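Local coordinates for macrodomain protein (Streptomyces coelicolor, PDB 5E3B) that probably removes ADP-ribose from modified thymidine in DNA by hydrolysis, as a macrodomain protein of the ADP-ribosyl hydrolase type, at residues 163-167 with 168-172; 91-94 with 95-99. All blocks are in the same frame, centred on the assembly; numbering follows the deposited sequence. Where two conformers were deposited one is given.

Contact 1: residues 163-167 with 168-172; sequences DRLTR and RGIPV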
ATOM      1  N   ASP A 163     -14.145   0.829  -4.007  1.00 12.28           N
ATOM      2  CA  ASP A 163     -14.923  -0.400  -3.808  1.00 13.62           C
ATOM      3  C   ASP A 163     -14.459  -1.203  -2.568  1.00 14.15           C
ATOM      4  O   ASP A 163     -15.244  -1.850  -1.912  1.00 15.20           O
ATOM      5  CB  ASP A 163     -14.858  -1.231  -5.042  1.00 14.28           C
ATOM      6  CG  ASP A 163     -15.749  -2.410  -4.992  1.00 16.82           C
ATOM      7  OD1 ASP A 163     -16.990  -2.253  -4.939  1.00 15.30           O
ATOM      8  OD2 ASP A 163     -15.230  -3.558  -4.941  1.00 19.57           O
ATOM      9  N   ARG A 164     -13.120  -1.206  -2.330  1.00 12.31           N
ATOM     10  CA  ARG A 164     -12.605  -2.054  -1.270  1.00 13.65           C
ATOM     11  C   ARG A 164     -12.426  -1.342   0.072  1.00 13.01           C
ATOM     12  O   ARG A 164     -12.497  -1.990   1.160  1.00 14.11           O
ATOM     13  CB  ARG A 164     -11.229  -2.685  -1.632  1.00 12.24           C
ATOM     14  CG  ARG A 164     -11.231  -3.525  -2.908  1.00 14.55           C
ATOM     15  CD  ARG A 164     -12.171  -4.716  -2.688  1.00 16.87           C
ATOM     16  NE  ARG A 164     -11.858  -5.790  -3.573  1.00 16.76           N
ATOM     17  CZ  ARG A 164     -12.143  -5.885  -4.852  1.00 22.93           C
ATOM     18  NH1 ARG A 164     -11.666  -6.996  -5.476  1.00 27.08           N
ATOM     19  NH2 ARG A 164     -13.014  -5.060  -5.510  1.00 19.50           N
ATOM     20  N   LEU A 165     -12.158  -0.028   0.024  1.00 12.27           N
ATOM     21  CA  LEU A 165     -11.900   0.759   1.209  1.00 12.66           C
ATOM     22  C   LEU A 165     -13.020   1.685   1.528  1.00 13.00           C
ATOM     23  O   LEU A 165     -13.616   1.522   2.579  1.00 13.01           O
ATOM     24  CB  LEU A 165     -10.592   1.515   1.102  1.00 13.16           C
ATOM     25  CG  LEU A 165      -9.349   0.608   1.008  1.00 14.46           C
ATOM     26  CD1 LEU A 165      -8.100   1.309   0.518  1.00 14.47           C
ATOM     27  CD2 LEU A 165      -9.096   0.032   2.404  1.00 15.83           C
ATOM     28  N   THR A 166     -13.291   2.713   0.724  1.00 13.67           N
ATOM     29  CA  THR A 166     -14.382   3.640   1.004  1.00 15.17           C
ATOM     30  C   THR A 166     -15.714   2.959   1.296  1.00 16.74           C
ATOM     31  O   THR A 166     -16.386   3.328   2.306  1.00 16.95           O
ATOM     32  CB  THR A 166     -14.519   4.652  -0.196  1.00 17.18           C
ATOM     33  OG1 THR A 166     -13.233   5.251  -0.326  1.00 22.82           O
ATOM     34  CG2 THR A 166     -15.534   5.696   0.217  1.00 21.62           C
ATOM     35  N   ARG A 167     -16.013   1.922   0.537  1.00 16.94           N
ATOM     36  CA  ARG A 167     -17.257   1.164   0.653  0.55 18.26           C
ATOM     37  C   ARG A 167     -17.410   0.594   2.065  1.00 19.39           C
ATOM     38  O   ARG A 167     -18.509   0.424   2.567  1.00 23.28           O
ATOM     39  CB  ARG A 167     -17.281   0.032  -0.349  0.55 18.97           C
ATOM     40  CG  ARG A 167     -18.610  -0.715  -0.494  0.55 19.17           C
ATOM     41  CD  ARG A 167     -18.506  -1.915  -1.414  0.55 20.45           C
ATOM     42  NE  ARG A 167     -17.482  -2.837  -0.936  0.55 20.77           N
ATOM     43  CZ  ARG A 167     -17.643  -3.762  -0.002  0.55 21.64           C
ATOM     44  NH1 ARG A 167     -16.593  -4.450   0.376  0.55 22.57           N
ATOM     45  NH2 ARG A 167     -18.818  -3.963   0.605  0.55 22.85           N
ATOM     46  N   ARG A 168     -16.308   0.306   2.686  1.00 19.48           N
ATOM     47  CA  ARG A 168     -16.343  -0.188   4.067  1.00 21.11           C
ATOM     48  C   ARG A 168     -16.238   0.823   5.135  1.00 21.33           C
ATOM     49  O   ARG A 168     -16.152   0.436   6.312  1.00 25.27           O
ATOM     50  CB  ARG A 168     -15.274  -1.223   4.164  1.00 24.60           C
ATOM     51  CG  ARG A 168     -15.884  -2.414   3.484  1.00 29.52           C
ATOM     52  CD  ARG A 168     -15.042  -3.551   3.562  1.00 26.35           C
ATOM     53  NE  ARG A 168     -14.823  -4.115   4.917  1.00 23.75           N
ATOM     54  CZ  ARG A 168     -13.922  -5.086   5.018  1.00 22.31           C
ATOM     55  NH1 ARG A 168     -13.336  -5.545   3.923  1.00 20.78           N
ATOM     56  NH2 ARG A 168     -13.650  -5.624   6.156  1.00 25.18           N
ATOM     57  N   GLY A 169     -16.354   2.095   4.809  1.00 18.99           N
ATOM     58  CA  GLY A 169     -16.279   3.146   5.753  1.00 19.99           C
ATOM     59  C   GLY A 169     -14.873   3.463   6.257  1.00 20.88           C
ATOM     60  O   GLY A 169     -14.756   4.213   7.215  1.00 23.75           O
ATOM     61  N   ILE A 170     -13.861   3.015   5.547  1.00 15.70           N
ATOM     62  CA  ILE A 170     -12.478   3.270   5.944  1.00 15.23           C
ATOM     63  C   ILE A 170     -12.049   4.628   5.350  1.00 15.75           C
ATOM     64  O   ILE A 170     -12.072   4.808   4.128  1.00 15.33           O
ATOM     65  CB  ILE A 170     -11.562   2.162   5.512  1.00 16.59           C
ATOM     66  CG1 ILE A 170     -11.977   0.829   6.216  1.00 20.80           C
ATOM     67  CG2 ILE A 170     -10.102   2.510   5.775  1.00 15.18           C
ATOM     68  CD1 ILE A 170     -11.372  -0.290   5.494  1.00 22.02           C
ATOM     69  N   PRO A 171     -11.577   5.555   6.205  1.00 15.09           N
ATOM     70  CA  PRO A 171     -11.082   6.817   5.642  1.00 16.41           C
ATOM     71  C   PRO A 171      -9.835   6.587   4.749  1.00 15.67           C
ATOM     72  O   PRO A 171      -8.932   5.850   5.123  1.00 15.37           O
ATOM     73  CB  PRO A 171     -10.670   7.626   6.854  1.00 18.18           C
ATOM     74  CG  PRO A 171     -11.307   6.928   8.070  1.00 17.78           C
ATOM     75  CD  PRO A 171     -11.457   5.505   7.683  1.00 16.71           C
ATOM     76  N   VAL A 172      -9.776   7.265   3.600  1.00 13.17           N
ATOM     77  CA  VAL A 172      -8.668   7.164   2.735  1.00 13.75           C
ATOM     78  C   VAL A 172      -8.161   8.542   2.331  1.00 14.24           C
ATOM     79  O   VAL A 172      -8.953   9.457   2.003  1.00 13.66           O
ATOM     80  CB  VAL A 172      -9.062   6.407   1.459  1.00 13.01           C
ATOM     81  CG1 VAL A 172      -7.937   6.485   0.444  1.00 14.92           C
ATOM     82  CG2 VAL A 172      -9.374   4.956   1.751  1.00 14.15           C
TER
HETATM   83  O   HOH W   1     -13.355  -4.615   1.129  1.00 18.76           O

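Contact 2: residues 91-94 with 95-99; sequences VQVE and PYVWV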
ATOM      1  N   VAL A  91       3.581  -4.159   8.398  1.00 10.09           N
ATOM      2  CA  VAL A  91       4.801  -3.932   9.084  1.00 10.11           C
ATOM      3  C   VAL A  91       4.660  -2.737  10.033  1.00 10.24           C
ATOM      4  O   VAL A  91       4.414  -1.611   9.594  1.00  9.74           O
ATOM      5  CB  VAL A  91       6.025  -3.619   8.119  1.00 10.58           C
ATOM      6  CG1 VAL A  91       7.304  -3.461   8.929  1.00 10.16           C
ATOM      7  CG2 VAL A  91       6.151  -4.709   7.051  1.00  9.88           C
ATOM      8  N   GLN A  92       4.761  -2.952  11.350  1.00  9.54           N
ATOM      9  CA  GLN A  92       4.569  -1.904  12.342  1.00 11.06           C
ATOM     10  C   GLN A  92       5.838  -1.063  12.378  1.00 10.14           C
ATOM     11  O   GLN A  92       6.945  -1.570  12.520  1.00 11.07           O
ATOM     12  CB  GLN A  92       4.172  -2.470  13.734  1.00 11.28           C
ATOM     13  CG  GLN A  92       3.718  -1.346  14.642  1.00 10.80           C
ATOM     14  CD  GLN A  92       3.233  -1.839  16.007  1.00 12.30           C
ATOM     15  OE1 GLN A  92       3.322  -3.062  16.280  1.00 12.81           O
ATOM     16  NE2 GLN A  92       2.775  -0.911  16.859  1.00 13.94           N
ATOM     17  N   VAL A  93       5.662   0.274  12.226  1.00 10.48           N
ATOM     18  CA  VAL A  93       6.805   1.192  12.168  1.00 10.72           C
ATOM     19  C   VAL A  93       6.809   2.232  13.287  1.00 11.93           C
ATOM     20  O   VAL A  93       7.861   2.839  13.546  1.00 13.65           O
ATOM     21  CB  VAL A  93       6.951   1.872  10.782  1.00 11.88           C
ATOM     22  CG1 VAL A  93       7.399   0.843   9.759  1.00 12.32           C
ATOM     23  CG2 VAL A  93       5.668   2.595  10.344  1.00 12.47           C
ATOM     24  N   GLU A  94       5.667   2.501  13.885  1.00 12.15           N
ATOM     25  CA  GLU A  94       5.545   3.412  15.013  1.00 13.83           C
ATOM     26  C   GLU A  94       4.502   2.800  15.936  1.00 13.42           C
ATOM     27  O   GLU A  94       3.809   1.807  15.604  1.00 14.49           O
ATOM     28  CB  GLU A  94       5.101   4.816  14.554  1.00 14.75           C
ATOM     29  CG  GLU A  94       6.041   5.455  13.580  1.00 15.35           C
ATOM     30  CD  GLU A  94       7.312   5.966  14.158  1.00 19.89           C
ATOM     31  OE1 GLU A  94       7.488   5.948  15.407  1.00 19.16           O
ATOM     32  OE2 GLU A  94       8.197   6.428  13.381  1.00 21.07           O
ATOM     33  N   PRO A  95       4.280   3.417  17.134  1.00 12.89           N
ATOM     34  CA  PRO A  95       3.252   2.864  18.005  1.00 13.45           C
ATOM     35  C   PRO A  95       1.888   2.627  17.341  1.00 13.20           C
ATOM     36  O   PRO A  95       1.286   1.582  17.588  1.00 14.92           O
ATOM     37  CB  PRO A  95       3.138   3.944  19.135  1.00 14.64           C
ATOM     38  CG  PRO A  95       4.470   4.440  19.192  1.00 16.17           C
ATOM     39  CD  PRO A  95       5.018   4.516  17.769  1.00 15.21           C
ATOM     40  N   TYR A  96       1.444   3.604  16.501  1.00 13.20           N
ATOM     41  CA  TYR A  96       0.149   3.465  15.835  1.00 14.69           C
ATOM     42  C   TYR A  96       0.309   3.755  14.359  1.00 15.18           C
ATOM     43  O   TYR A  96      -0.651   4.271  13.753  1.00 14.89           O
ATOM     44  CB  TYR A  96      -0.833   4.389  16.495  1.00 17.22           C
ATOM     45  CG  TYR A  96      -0.955   4.048  18.005  1.00 18.84           C
ATOM     46  CD1 TYR A  96      -1.588   2.887  18.372  1.00 20.00           C
ATOM     47  CD2 TYR A  96      -0.395   4.892  18.975  1.00 25.75           C
ATOM     48  CE1 TYR A  96      -1.658   2.468  19.701  1.00 21.81           C
ATOM     49  CE2 TYR A  96      -0.501   4.555  20.352  1.00 24.38           C
ATOM     50  CZ  TYR A  96      -1.135   3.340  20.690  1.00 26.90           C
ATOM     51  OH  TYR A  96      -1.271   2.929  22.006  1.00 27.87           O
ATOM     52  N   VAL A  97       1.407   3.305  13.769  1.00 13.01           N
ATOM     53  CA  VAL A  97       1.565   3.418  12.316  1.00 11.67           C
ATOM     54  C   VAL A  97       2.047   2.027  11.754  1.00 12.21           C
ATOM     55  O   VAL A  97       3.045   1.417  12.282  1.00 11.09           O
ATOM     56  CB  VAL A  97       2.504   4.547  11.853  1.00 12.06           C
ATOM     57  CG1 VAL A  97       2.583   4.578  10.328  1.00 12.55           C
ATOM     58  CG2 VAL A  97       2.057   5.938  12.431  1.00 14.32           C
ATOM     59  N   TRP A  98       1.429   1.591  10.642  1.00 11.26           N
ATOM     60  CA  TRP A  98       1.753   0.395   9.946  1.00 12.02           C
ATOM     61  C   TRP A  98       1.964   0.755   8.460  1.00 10.89           C
ATOM     62  O   TRP A  98       1.369   1.677   7.971  1.00 11.25           O
ATOM     63  CB  TRP A  98       0.616  -0.613   9.984  1.00 14.00           C
ATOM     64  CG  TRP A  98       0.666  -1.612  11.159  1.00 16.77           C
ATOM     65  CD1 TRP A  98       1.181  -2.874  11.122  1.00 18.14           C
ATOM     66  CD2 TRP A  98       0.272  -1.400  12.461  1.00 18.41           C
ATOM     67  NE1 TRP A  98       1.119  -3.483  12.316  1.00 17.09           N
ATOM     68  CE2 TRP A  98       0.540  -2.587  13.170  1.00 18.81           C
ATOM     69  CE3 TRP A  98      -0.319  -0.332  13.104  1.00 17.17           C
ATOM     70  CZ2 TRP A  98       0.257  -2.754  14.538  1.00 17.69           C
ATOM     71  CZ3 TRP A  98      -0.572  -0.454  14.412  1.00 18.89           C
ATOM     72  CH2 TRP A  98      -0.274  -1.681  15.146  1.00 21.16           C
ATOM     73  N   VAL A  99       2.871   0.046   7.850  1.00  9.61           N
ATOM     74  CA  VAL A  99       3.037   0.012   6.360  1.00  9.25           C
ATOM     75  C   VAL A  99       2.522  -1.305   5.821  1.00 10.69           C
ATOM     76  O   VAL A  99       2.929  -2.398   6.289  1.00 10.92           O
ATOM     77  CB  VAL A  99       4.498   0.261   5.979  1.00 10.27           C
ATOM     78  CG1 VAL A  99       4.705   0.167   4.496  1.00 11.08           C
ATOM     79  CG2 VAL A  99       4.913   1.635   6.507  1.00 10.22           C
TER

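Contact 1: residues 163-167 with 168-172
L165 meets I170 and V172 where the macrodomain chain passes from helix 154-166 to strand 172-176. L165 CB packs on V172 CG2 at 3.7 Å. L165 CD2 reaches I170 CD1 at 3.9 Å. L165 CG lies beside its backbone N (chi1 -64°), and the two methyls divide the work, CD1 toward V172 and CD2 toward I170. L126 and A130 of helix 119-136 also touch L165, and strand 139-143 touches I170 and V172. L165 O accepts from R168 N and, weakly, from I170 N. G169 N donates to T166 O at 2.8 Å, closing a type I beta turn.

On the outer side, in one of its two conformers, R167 bends at chi3 (57°). This brings R167 NE back to D163 O at 2.6 Å, nearly in the guanidinium plane; the bond may not always be made. R168 CG then lies over one face of that group, near its rim. The O of a water accepts from R168 NH1 at 2.9 Å and weakly from R167 NH1, and the water donates to R164 O. Apolar branches thus close the inner side, arginines bind helix-end carbonyls, and a D131 salt bridge to R168 NH1 probably offsets the R168 charge.

Contact 2: residues 91-94 with 95-99
Q92 lies flat against the W98 indole across the hairpin of strands 88-94 and 97-105. Its CB sits over the five-membered ring of W98, 3.8 Å from the centroid, in a CH-pi contact. The amide continues past the CZ2-CH2 rim of the six-membered ring, with Q92 CD 3.4 Å from W98 CZ2 and the planes 15° apart. Q92 CG is anti to the backbone N (chi1 -169°), and the extended chain carries NE2 on to the turn. There Q92 NE2 donates to E94 O at 3.2 Å and weakly to P95 O. The stack itself is close, but it lies at the solvent side, where Q92 and the turn residues P95 and Y96 are exposed.

The other side is tight. V93 CG2 meets V97 CG1 at 3.7 Å and V99 CG2 at 4.0 Å. E94 CB lies alongside V97 CB, and the E94 carboxylate reaches W64 through OE2. The extra residue of a classic beta bulge puts V93 and E94 opposite V97. V97 O accepts from V93 N at 2.9 Å and from E94 N at 3.3 Å, both donors coming from the same face of its carbonyl plane. The return bond from V97 N to E94 O is weak.

Strand 88-94 is the sheet edge within this chain. V91, V93 and V99 pack against helix 66-76, and strand 40-47 runs along the far side of strand 97-105.

Overall arrangement
From the N terminus, the chain forms strands 25-28 and 40-47, then helices 56-63 and 66-76, before reaching contact 2. That contact closes the short hairpin between strands 88-94 and 97-105. The chain then passes through helix 119-136, strand 139-143 and helix 154-166. Contact 1 closes the turn that leads from this last helix into strand 172-176. The two are in series and neither nest nor cross. Their centres lie about 20 Å apart and they do not touch. Contact 2 builds one edge of the mixed six-strand sheet; contact 1 feeds strand 172-176, between strands 25-28 and 139-143 toward the opposite edge.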